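Extracellular solute-binding protein (Conexibacter woesei, PDB 4P98) probably binds a small solute outside the cell membrane and delivers it to an ABC transporter. Local coordinates at residues 175-180 against 198-203; 210-215 against 230-235; 256-259 against 263-266. All coordinates share one frame; numbering follows the deposited sequence.

Contact 1. Residues 175-180 against 198-203; sequences SYEETY and LDKGAQ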
loop_
_atom_site.group_PDB
_atom_site.type_symbol
_atom_site.label_atom_id
_atom_site.label_comp_id
_atom_site.label_asym_id
_atom_site.label_seq_id
_atom_site.Cartn_x
_atom_site.Cartn_y
_atom_site.Cartn_z
ATOM N N SER A 175 22.049 1.630 12.352
ATOM C CA SER A 175 22.573 0.588 11.479
ATOM C C SER A 175 21.397 -0.253 10.987
ATOM O O SER A 175 20.314 -0.261 11.588
ATOM C CB SER A 175 23.622 -0.268 12.191
ATOM O OG SER A 175 23.023 -1.008 13.224
ATOM N N TYR A 176 21.622 -0.953 9.887
ATOM C CA TYR A 176 20.540 -1.577 9.140
ATOM C C TYR A 176 21.018 -2.895 8.541
ATOM O O TYR A 176 22.114 -2.969 7.986
ATOM C CB TYR A 176 20.076 -0.623 8.037
ATOM C CG TYR A 176 19.017 -1.175 7.105
ATOM C CD1 TYR A 176 17.664 -1.134 7.435
ATOM C CD2 TYR A 176 19.377 -1.736 5.890
ATOM C CE1 TYR A 176 16.699 -1.640 6.564
ATOM C CE2 TYR A 176 18.430 -2.248 5.023
ATOM C CZ TYR A 176 17.102 -2.189 5.358
ATOM O OH TYR A 176 16.193 -2.704 4.472
ATOM N N GLU A 177 20.188 -3.927 8.672
ATOM C CA GLU A 177 20.425 -5.211 8.020
ATOM C C GLU A 177 19.097 -5.689 7.464
ATOM O O GLU A 177 18.038 -5.405 8.026
ATOM C CB GLU A 177 20.986 -6.257 8.999
ATOM C CG GLU A 177 21.627 -7.452 8.302
ATOM C CD GLU A 177 22.105 -8.548 9.255
ATOM O OE1 GLU A 177 22.344 -8.268 10.458
ATOM O OE2 GLU A 177 22.248 -9.704 8.791
ATOM N N GLU A 178 19.153 -6.413 6.359
ATOM C CA GLU A 178 17.945 -6.952 5.757
ATOM C C GLU A 178 18.184 -8.371 5.243
ATOM O O GLU A 178 19.314 -8.769 4.950
ATOM C CB GLU A 178 17.453 -6.036 4.634
ATOM C CG GLU A 178 18.328 -6.077 3.395
ATOM C CD GLU A 178 18.139 -4.887 2.477
ATOM O OE1 GLU A 178 17.151 -4.135 2.615
ATOM O OE2 GLU A 178 18.994 -4.725 1.594
ATOM N N THR A 179 17.098 -9.122 5.154
ATOM C CA THR A 179 17.120 -10.493 4.681
ATOM C C THR A 179 15.922 -10.701 3.779
ATOM O O THR A 179 14.820 -10.232 4.076
ATOM C CB THR A 179 17.019 -11.485 5.862
ATOM O OG1 THR A 179 18.140 -11.311 6.726
ATOM C CG2 THR A 179 17.007 -12.922 5.385
ATOM N N TYR A 180 16.135 -11.431 2.696
ATOM C CA TYR A 180 15.073 -11.792 1.769
ATOM C C TYR A 180 14.740 -13.284 1.881
ATOM O O TYR A 180 15.639 -14.114 1.901
ATOM C CB TYR A 180 15.522 -11.451 0.354
ATOM C CG TYR A 180 15.718 -9.969 0.131
ATOM C CD1 TYR A 180 14.628 -9.123 -0.054
ATOM C CD2 TYR A 180 16.995 -9.406 0.095
ATOM C CE1 TYR A 180 14.804 -7.753 -0.256
ATOM C CE2 TYR A 180 17.172 -8.042 -0.107
ATOM C CZ TYR A 180 16.067 -7.224 -0.290
ATOM O OH TYR A 180 16.240 -5.867 -0.501
ATOM N N LEU A 198 16.904 -10.416 14.782
ATOM C CA LEU A 198 16.714 -10.180 16.215
ATOM C C LEU A 198 17.907 -10.691 17.034
ATOM O O LEU A 198 18.464 -9.970 17.872
ATOM C CB LEU A 198 15.433 -10.872 16.652
ATOM C CG LEU A 198 14.857 -10.632 18.027
ATOM C CD1 LEU A 198 14.544 -9.149 18.200
ATOM C CD2 LEU A 198 13.602 -11.489 18.166
ATOM N N ASP A 199 18.313 -11.924 16.764
ATOM C CA ASP A 199 19.471 -12.531 17.432
ATOM C C ASP A 199 20.760 -11.740 17.230
ATOM O O ASP A 199 21.595 -11.673 18.123
ATOM C CB ASP A 199 19.686 -13.954 16.934
ATOM C CG ASP A 199 18.585 -14.899 17.354
ATOM O OD1 ASP A 199 17.750 -14.526 18.205
ATOM O OD2 ASP A 199 18.547 -16.024 16.816
ATOM N N LYS A 200 20.910 -11.142 16.055
ATOM C CA LYS A 200 22.051 -10.275 15.775
ATOM C C LYS A 200 21.949 -8.893 16.418
ATOM O O LYS A 200 22.925 -8.163 16.413
ATOM C CB LYS A 200 22.266 -10.131 14.262
ATOM C CG LYS A 200 22.833 -11.376 13.616
ATOM C CD LYS A 200 22.872 -11.192 12.116
ATOM C CE LYS A 200 23.252 -12.460 11.392
ATOM N NZ LYS A 200 23.150 -12.248 9.915
ATOM N N GLY A 201 20.787 -8.527 16.956
ATOM C CA GLY A 201 20.647 -7.271 17.695
ATOM C C GLY A 201 19.631 -6.250 17.219
ATOM O O GLY A 201 19.566 -5.158 17.781
ATOM N N ALA A 202 18.822 -6.588 16.215
ATOM C CA ALA A 202 17.760 -5.690 15.753
ATOM C C ALA A 202 16.841 -5.278 16.896
ATOM O O ALA A 202 16.380 -6.123 17.678
ATOM C CB ALA A 202 16.941 -6.335 14.645
ATOM N N GLN A 203 16.592 -3.972 16.988
ATOM C CA GLN A 203 15.722 -3.407 18.022
ATOM C C GLN A 203 14.356 -3.035 17.471
ATOM O O GLN A 203 13.493 -2.556 18.195
ATOM C CB GLN A 203 16.396 -2.189 18.664
ATOM C CG GLN A 203 17.715 -2.545 19.352
ATOM C CD GLN A 203 18.566 -1.333 19.695
ATOM O OE1 GLN A 203 18.778 -0.450 18.874
ATOM N NE2 GLN A 203 19.081 -1.306 20.909
#
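Glu177 and Lys200 form a salt bridge at the protein surface. Lys200 NZ donates to Glu177 OE2 at 2.9 Å, on the syn lone pair, the side facing the other carboxylate oxygen. The bridge ties two parts of a beta-alpha-beta crossover in the lobe with the five-stranded parallel sheet. Strand 175-180 is an outermost strand of that sheet, and helix 187-199 leads from it to strand 205-207, beyond strand 144-149.

Both side chains are extended past CG and cross at about a right angle. Glu177 points toward the helix-end segment, and CG anti to the backbone N (chi1 -163°), with the extended chain beyond, carries the carboxylate up to Lys200 NZ. The lysine runs across the carboxylate: NZ bonds OE2, while Lys200 CD merely packs against the group, nearest Glu177 OE1 at 3.4 Å. The interface is small, 85 Å² in all, and the pair carries it alone between the two segments. Solvent probably weakens the charge attraction here.

Glu177 and Thr179 also pack on helix 187-199, both touching Leu197. Tyr176 and Tyr180 instead pack on helix 154-170, so the strand has a helix against each face. On that second side Tyr176 OH donates to Glu178 OE1 at 2.5 Å. The hydroxyl comes from above the carboxylate plane, 36° out of it, and the same oxygen accepts a bond from His160 ND1.

The turn carrying Lys200 is a Schellman motif. Gly201, with positive phi, is the first residue to leave helical geometry, and a CB there would jam against the carbonyl oxygen of Lys200. Gly201 N bonds back to Leu198 O at 2.9 Å.

Contact 2. Residues 210-215 against 230-235; sequences DGRGLG and AAAGAD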
loop_
_atom_site.group_PDB
_atom_site.type_symbol
_atom_site.label_atom_id
_atom_site.label_comp_id
_atom_site.label_asym_id
_atom_site.label_seq_id
_atom_site.Cartn_x
_atom_site.Cartn_y
_atom_site.Cartn_z
ATOM N N ASP A 210 4.268 -9.905 3.906
ATOM C CA ASP A 210 3.080 -10.005 4.740
ATOM C C ASP A 210 3.330 -9.484 6.159
ATOM O O ASP A 210 2.567 -8.663 6.671
ATOM C CB ASP A 210 2.566 -11.445 4.783
ATOM C CG ASP A 210 1.323 -11.583 5.634
ATOM O OD1 ASP A 210 1.463 -11.740 6.852
ATOM O OD2 ASP A 210 0.199 -11.501 5.100
ATOM N N GLY A 211 4.398 -9.966 6.777
ATOM C CA GLY A 211 4.773 -9.543 8.115
ATOM C C GLY A 211 4.297 -10.411 9.284
ATOM O O GLY A 211 4.828 -10.273 10.368
ATOM N N ARG A 212 3.302 -11.276 9.099
ATOM C CA ARG A 212 2.778 -12.062 10.241
ATOM C C ARG A 212 3.826 -12.952 10.922
ATOM O O ARG A 212 3.781 -13.151 12.140
ATOM C CB ARG A 212 1.566 -12.883 9.845
ATOM C CG ARG A 212 0.277 -12.101 9.995
ATOM C CD ARG A 212 -0.896 -12.853 9.416
ATOM N NE ARG A 212 -1.026 -12.582 8.001
ATOM C CZ ARG A 212 -2.123 -12.784 7.279
ATOM N NH1 ARG A 212 -3.213 -13.302 7.823
ATOM N NH2 ARG A 212 -2.131 -12.455 5.989
ATOM N N GLY A 213 4.768 -13.469 10.144
ATOM C CA GLY A 213 5.839 -14.313 10.674
ATOM C C GLY A 213 6.853 -13.476 11.418
ATOM O O GLY A 213 7.258 -13.803 12.528
ATOM N N LEU A 214 7.248 -12.369 10.803
ATOM C CA LEU A 214 8.112 -11.394 11.453
ATOM C C LEU A 214 7.509 -10.923 12.782
ATOM O O LEU A 214 8.220 -10.747 13.774
ATOM C CB LEU A 214 8.335 -10.220 10.487
ATOM C CG LEU A 214 9.087 -8.998 10.985
ATOM C CD1 LEU A 214 9.971 -8.440 9.868
ATOM C CD2 LEU A 214 8.107 -7.966 11.514
ATOM N N GLY A 215 6.193 -10.724 12.777
ATOM C CA GLY A 215 5.446 -10.286 13.941
ATOM C C GLY A 215 5.529 -11.268 15.101
ATOM O O GLY A 215 5.672 -10.859 16.257
ATOM N N ALA A 230 -2.439 -5.898 8.676
ATOM C CA ALA A 230 -3.557 -5.615 9.572
ATOM C C ALA A 230 -4.348 -6.879 9.949
ATOM O O ALA A 230 -5.108 -6.847 10.907
ATOM C CB ALA A 230 -4.501 -4.577 8.956
ATOM N N ALA A 231 -4.167 -7.978 9.215
ATOM C CA ALA A 231 -4.894 -9.228 9.498
ATOM C C ALA A 231 -4.231 -10.089 10.580
ATOM O O ALA A 231 -4.715 -11.169 10.894
ATOM C CB ALA A 231 -5.063 -10.035 8.225
ATOM N N ALA A 232 -3.129 -9.617 11.143
ATOM C CA ALA A 232 -2.446 -10.336 12.205
ATOM C C ALA A 232 -3.298 -10.397 13.468
ATOM O O ALA A 232 -4.250 -9.631 13.631
ATOM C CB ALA A 232 -1.116 -9.682 12.496
ATOM N N GLY A 233 -2.948 -11.316 14.360
ATOM C CA GLY A 233 -3.651 -11.464 15.637
ATOM C C GLY A 233 -3.388 -10.303 16.579
ATOM O O GLY A 233 -2.448 -9.537 16.385
ATOM N N ALA A 234 -4.220 -10.190 17.611
ATOM C CA ALA A 234 -4.142 -9.097 18.578
ATOM C C ALA A 234 -2.764 -8.935 19.217
ATOM O O ALA A 234 -2.296 -7.816 19.369
ATOM C CB ALA A 234 -5.210 -9.263 19.662
ATOM N N ASP A 235 -2.108 -10.029 19.589
ATOM C CA ASP A 235 -0.784 -9.936 20.220
ATOM C C ASP A 235 0.260 -9.369 19.284
ATOM O O ASP A 235 1.199 -8.699 19.729
ATOM C CB ASP A 235 -0.288 -11.305 20.724
ATOM C CG ASP A 235 -0.974 -11.755 22.005
ATOM O OD1 ASP A 235 -2.024 -11.184 22.375
ATOM O OD2 ASP A 235 -0.462 -12.706 22.637
#
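Ala231 lies over one face of the Arg212 guanidinium, with its CB 3.8 Å from Arg212 NH1. Asp210 sits at the edge of the same group, in its plane. The grip is side-on: Arg212 NE donates to Asp210 OD1 at 2.9 Å, and Arg212 NH2 donates to Asp210 OD2 at 2.7 Å. Both bonds are nearly straight. They hold the guanidinium flat beneath the alanine methyl. A bend at chi3 (-87°) brings NE and NH2 alongside the Asp210 carboxylate. Lower down, Arg212 CG packs against Ala232 CB at 3.7 Å.

Asp210 OD1 also accepts from the backbone N of Arg212, which makes an Asx turn. Gly211 is the N-cap of helix 212-221, and Glu190 bonds to the backbone N of Gly211 and of Leu214. The two segments follow strands 205-207 and 225-226, at the ends where parallel alpha/beta folds usually place their binding loops.

An alanine in place of Arg212 would probably leave the Asp210 carboxylate without its charged mate and take away the surface on which Ala231 and Ala232 rest. Beyond the contact, Ala230 makes a backbone hydrogen bond with Gly32.

Contact 3. Residues 256-259 against 263-266; sequences LEQI and TFGR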
loop_
_atom_site.group_PDB
_atom_site.type_symbol
_atom_site.label_atom_id
_atom_site.label_comp_id
_atom_site.label_asym_id
_atom_site.label_seq_id
_atom_site.Cartn_x
_atom_site.Cartn_y
_atom_site.Cartn_z
ATOM N N LEU A 256 -16.834 9.464 -7.809
ATOM C CA LEU A 256 -18.274 9.716 -7.645
ATOM C C LEU A 256 -18.639 11.136 -8.067
ATOM O O LEU A 256 -19.645 11.359 -8.751
ATOM C CB LEU A 256 -18.701 9.479 -6.201
ATOM C CG LEU A 256 -18.528 8.088 -5.601
ATOM C CD1 LEU A 256 -19.339 7.980 -4.319
ATOM C CD2 LEU A 256 -18.904 6.970 -6.558
ATOM N N GLU A 257 -17.812 12.101 -7.682
ATOM C CA GLU A 257 -18.043 13.492 -8.092
ATOM C C GLU A 257 -17.977 13.680 -9.604
ATOM O O GLU A 257 -18.790 14.404 -10.191
ATOM C CB GLU A 257 -17.066 14.428 -7.387
ATOM C CG GLU A 257 -17.475 14.720 -5.952
ATOM C CD GLU A 257 -18.755 15.544 -5.905
ATOM O OE1 GLU A 257 -18.712 16.744 -6.270
ATOM O OE2 GLU A 257 -19.808 14.986 -5.550
ATOM N N GLN A 258 -17.015 13.024 -10.232
ATOM C CA GLN A 258 -16.877 13.068 -11.677
ATOM C C GLN A 258 -18.112 12.513 -12.364
ATOM O O GLN A 258 -18.610 13.099 -13.322
ATOM C CB GLN A 258 -15.650 12.286 -12.122
ATOM C CG GLN A 258 -14.338 12.963 -11.824
ATOM C CD GLN A 258 -13.160 12.034 -12.053
ATOM O OE1 GLN A 258 -13.027 11.433 -13.128
ATOM N NE2 GLN A 258 -12.294 11.921 -11.054
ATOM N N ILE A 259 -18.595 11.376 -11.877
ATOM C CA ILE A 259 -19.785 10.746 -12.455
ATOM C C ILE A 259 -20.991 11.671 -12.280
ATOM O O ILE A 259 -21.753 11.881 -13.209
ATOM C CB ILE A 259 -20.019 9.362 -11.823
ATOM C CG1 ILE A 259 -18.971 8.386 -12.364
ATOM C CG2 ILE A 259 -21.420 8.844 -12.101
ATOM C CD1 ILE A 259 -18.813 7.148 -11.516
ATOM N N THR A 263 -18.041 14.511 -15.691
ATOM C CA THR A 263 -16.655 14.816 -16.068
ATOM C C THR A 263 -15.694 13.619 -15.988
ATOM O O THR A 263 -14.485 13.778 -16.091
ATOM C CB THR A 263 -16.085 15.909 -15.154
ATOM O OG1 THR A 263 -16.177 15.481 -13.788
ATOM C CG2 THR A 263 -16.851 17.199 -15.343
ATOM N N PHE A 264 -16.221 12.423 -15.798
ATOM C CA PHE A 264 -15.376 11.244 -15.629
ATOM C C PHE A 264 -14.575 10.898 -16.868
ATOM O O PHE A 264 -15.072 10.996 -17.985
ATOM C CB PHE A 264 -16.231 10.041 -15.212
ATOM C CG PHE A 264 -15.425 8.870 -14.711
ATOM C CD1 PHE A 264 -14.809 7.997 -15.608
ATOM C CD2 PHE A 264 -15.278 8.635 -13.352
ATOM C CE1 PHE A 264 -14.048 6.923 -15.153
ATOM C CE2 PHE A 264 -14.521 7.565 -12.889
ATOM C CZ PHE A 264 -13.911 6.705 -13.796
ATOM N N GLY A 265 -13.327 10.503 -16.668
ATOM C CA GLY A 265 -12.526 9.911 -17.736
ATOM C C GLY A 265 -11.159 10.555 -17.917
ATOM O O GLY A 265 -11.011 11.781 -17.847
ATOM N N ARG A 266 -10.163 9.714 -18.157
ATOM C CA ARG A 266 -8.796 10.132 -18.464
ATOM C C ARG A 266 -8.054 10.894 -17.366
ATOM O O ARG A 266 -6.985 11.427 -17.614
ATOM C CB ARG A 266 -8.734 10.859 -19.822
ATOM C CG ARG A 266 -8.760 9.839 -20.943
ATOM C CD ARG A 266 -8.933 10.392 -22.335
ATOM N NE ARG A 266 -8.748 9.287 -23.283
ATOM C CZ ARG A 266 -8.973 9.348 -24.594
ATOM N NH1 ARG A 266 -8.763 8.273 -25.342
ATOM N NH2 ARG A 266 -9.420 10.456 -25.158
#
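Gln258 lies against Thr263 and Phe264, where the chain turns back past the helix end. Its CG is anti to the carbonyl carbon (chi1 -73°), and the extended chain crosses Thr263 at about a right angle and passes Phe264 obliquely. Gln258 CB is 3.6 Å from Thr263 OG1 and 3.9 Å from Phe264 CB. The amide and phenyl planes are 29° apart.

Thr263 puts OG1 in the crowded position between its backbone N and carbonyl carbon (chi1 57°). This sets Thr263 OG1 against the last turn of the helix, 3.3 Å from Gln258 CA. There it adds a weak bond of 3.4 Å from Thr263 OG1 to Gln258 O. The main bond runs from Thr263 N to Gln258 O at 2.8 Å.

The contact therefore closes the C-terminal end of helix 249-261 with a bond from residue i+5 back to residue i. The chain then enters strand 268-271, an outermost strand of the six-stranded parallel sheet.

Phe264 lies alongside Ile259, the two side chains pointing the same way. Ile259 CG1 meets Phe264 CD2 at 3.8 Å, an apolar contact oblique to the ring. Both side chains also touch Leu78 of strand 78-82, and the Phe264 ring meets that of His101. At Gly265 the positive phi would press any CB against the carbonyl oxygen of Phe264.

How the contacts relate
The contacts follow one another along the chain and fall in two lobes. Contacts 1 and 2 belong to the lobe with the five-stranded sheet. Their centres are 18 Å apart, and their nearest atoms are about 7 Å apart, so they do not touch. Helix 187-199 links them: it packs on strand 175-180 and also supplies Glu190 to the start of helix 212-221. Contact 3 lies in the lobe with the six-stranded sheet, its centre 47 Å from that of contact 1 and 38 Å from that of contact 2. In this family the solute probably binds between the lobes. Contact 2 probably lies near that cleft, since Ala230 bonds to Gly32 of the other lobe, while contacts 1 and 3 lie at outer surfaces.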